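Local coordinates for protein D-alanyl-lipoteichoic acid synthetase (Streptococcus pneumoniae, PDB 3BMA) that probably takes part in the D-alanylation of lipoteichoic acid during cell wall biogenesis, as a membrane-associated member of the DltD family, at residues 88-93 with 279-284. The protein carries 1 engineered substitution. Residues are numbered along the deposited sequence; the frame is centred on the assembly and turned at random.
Sequences FGMQQM and QLVLTQ
Met90 sets its terminal methyl against both branches of Val281, the two side chains crossing at about a right angle: CE of Met90 lies 3.9 Å from CG1 and 3.9 Å from CG2 of Val281. The methionine reaches that far because its chain is extended beyond CG (chi2 176°). On the way it slides past Gln284, which runs in the opposite direction, and SD of Met90 comes to 4.2 Å from CG of Gln284. Gln284 starts with CG anti to its backbone N (chi1 -162°) and then bends, turning its amide toward Gln91. There the two side chains cross at a slant, their amide planes turned 73° from each other, with NE2 of Gln91 at 3.5 Å from OE1 of Gln284. That approach is polar but not a hydrogen bond; NE2 of Gln91 is bonded instead to the carbonyl O of Tyr87, four residues earlier.

The contact joins helix 83-90 and the type I beta turn from Met90 to Met93 to helix 274-287, which leads into strand 291-296 of the parallel sheet, consistent with the alpha/beta fold of the SGNH hydrolase clan. Leu280 continues the packing onto Leu84 and Tyr87. With all four touching residues buried and no hydrogen bond between the segments, their association rests mainly on van der Waals packing around the methionine, the glutamine amides adding at most a weak electrostatic term.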
loop_
_atom_site.group_PDB
_atom_site.type_symbol
_atom_site.label_atom_id
_atom_site.label_comp_id
_atom_site.label_asym_id
_atom_site.label_seq_id
_atom_site.Cartn_x
_atom_site.Cartn_y
_atom_site.Cartn_z
ATOM N N PHE C 88 -4.882 22.877 16.053
ATOM C CA PHE C 88 -4.045 21.761 15.620
ATOM C C PHE C 88 -3.601 20.880 16.783
ATOM O O PHE C 88 -3.530 19.660 16.647
ATOM C CB PHE C 88 -2.854 22.259 14.795
ATOM C CG PHE C 88 -3.236 22.731 13.419
ATOM C CD1 PHE C 88 -3.901 21.883 12.541
ATOM C CD2 PHE C 88 -2.932 24.019 12.999
ATOM C CE1 PHE C 88 -4.271 22.318 11.279
ATOM C CE2 PHE C 88 -3.292 24.456 11.735
ATOM C CZ PHE C 88 -3.961 23.604 10.876
ATOM N N GLY C 89 -3.327 21.502 17.926
ATOM C CA GLY C 89 -3.018 20.770 19.157
ATOM C C GLY C 89 -4.167 19.898 19.637
ATOM O O GLY C 89 -3.932 18.821 20.187
ATOM N N MET C 90 -5.402 20.367 19.427
ATOM C CA MET C 90 -6.624 19.638 19.814
ATOM C C MET C 90 -6.782 18.329 19.045
ATOM O O MET C 90 -7.259 17.348 19.604
ATOM C CB MET C 90 -7.881 20.498 19.612
ATOM C CG MET C 90 -8.097 21.610 20.640
ATOM S SD MET C 90 -9.537 22.660 20.289
ATOM C CE MET C 90 -8.984 24.180 21.037
ATOM N N GLN C 91 -6.361 18.325 17.775
ATOM C CA GLN C 91 -6.442 17.154 16.881
ATOM C C GLN C 91 -5.725 15.907 17.414
ATOM O O GLN C 91 -6.026 14.791 16.997
ATOM C CB GLN C 91 -5.892 17.495 15.486
ATOM C CG GLN C 91 -6.483 18.744 14.823
ATOM C CD GLN C 91 -7.993 18.697 14.691
ATOM O OE1 GLN C 91 -8.562 17.713 14.217
ATOM N NE2 GLN C 91 -8.651 19.767 15.115
ATOM N N GLN C 92 -4.785 16.116 18.335
ATOM C CA GLN C 92 -4.054 15.041 19.004
ATOM C C GLN C 92 -4.802 14.450 20.203
ATOM O O GLN C 92 -4.424 13.391 20.710
ATOM C CB GLN C 92 -2.709 15.562 19.505
ATOM C CG GLN C 92 -1.730 16.003 18.441
ATOM C CD GLN C 92 -0.512 16.641 19.058
ATOM O OE1 GLN C 92 -0.559 17.789 19.491
ATOM N NE2 GLN C 92 0.586 15.900 19.111
ATOM N N MET C 93 -5.841 15.140 20.667
ATOM C CA MET C 93 -6.506 14.777 21.923
ATOM C C MET C 93 -8.035 14.865 21.863
ATOM O O MET C 93 -8.684 15.153 22.869
ATOM C CB MET C 93 -5.952 15.617 23.090
ATOM C CG MET C 93 -5.921 17.120 22.839
ATOM S SD MET C 93 -5.394 18.049 24.292
ATOM C CE MET C 93 -5.364 19.697 23.628
ATOM N N GLN C 279 -12.964 30.655 14.834
ATOM C CA GLN C 279 -14.050 29.823 14.329
ATOM C C GLN C 279 -13.675 28.341 14.146
ATOM O O GLN C 279 -14.547 27.478 14.180
ATOM C CB GLN C 279 -14.606 30.425 13.030
ATOM C CG GLN C 279 -15.963 29.878 12.582
ATOM C CD GLN C 279 -17.045 29.958 13.650
ATOM O OE1 GLN C 279 -17.057 30.865 14.486
ATOM N NE2 GLN C 279 -17.968 29.005 13.617
ATOM N N LEU C 280 -12.388 28.051 13.963
ATOM C CA LEU C 280 -11.907 26.668 13.914
ATOM C C LEU C 280 -12.051 25.993 15.267
ATOM O O LEU C 280 -12.554 24.875 15.359
ATOM C CB LEU C 280 -10.447 26.613 13.468
ATOM C CG LEU C 280 -10.171 26.915 11.996
ATOM C CD1 LEU C 280 -8.693 27.047 11.771
ATOM C CD2 LEU C 280 -10.740 25.819 11.121
ATOM N N VAL C 281 -11.594 26.688 16.304
ATOM C CA VAL C 281 -11.689 26.227 17.682
ATOM C C VAL C 281 -13.150 25.983 18.097
ATOM O O VAL C 281 -13.480 24.901 18.588
ATOM C CB VAL C 281 -10.983 27.233 18.629
ATOM C CG1 VAL C 281 -11.400 27.045 20.080
ATOM C CG2 VAL C 281 -9.471 27.122 18.487
ATOM N N LEU C 282 -14.016 26.972 17.858
ATOM C CA LEU C 282 -15.433 26.905 18.238
ATOM C C LEU C 282 -16.162 25.750 17.567
ATOM O O LEU C 282 -16.998 25.099 18.199
ATOM C CB LEU C 282 -16.151 28.228 17.934
ATOM C CG LEU C 282 -15.599 29.496 18.601
ATOM C CD1 LEU C 282 -16.388 30.724 18.189
ATOM C CD2 LEU C 282 -15.557 29.369 20.118
ATOM N N THR C 283 -15.827 25.502 16.298
ATOM C CA THR C 283 -16.345 24.357 15.541
ATOM C C THR C 283 -15.927 23.037 16.178
ATOM O O THR C 283 -16.744 22.121 16.307
ATOM C CB THR C 283 -15.879 24.389 14.067
ATOM O OG1 THR C 283 -16.203 25.661 13.496
ATOM C CG2 THR C 283 -16.555 23.300 13.252
ATOM N N GLN C 284 -14.663 22.953 16.593
ATOM C CA GLN C 284 -14.156 21.766 17.277
ATOM C C GLN C 284 -14.847 21.563 18.626
ATOM O O GLN C 284 -15.162 20.432 19.001
ATOM C CB GLN C 284 -12.635 21.829 17.452
ATOM C CG GLN C 284 -12.005 20.469 17.745
ATOM C CD GLN C 284 -12.419 19.410 16.734
ATOM O OE1 GLN C 284 -12.132 19.525 15.540
ATOM N NE2 GLN C 284 -13.099 18.375 17.208
#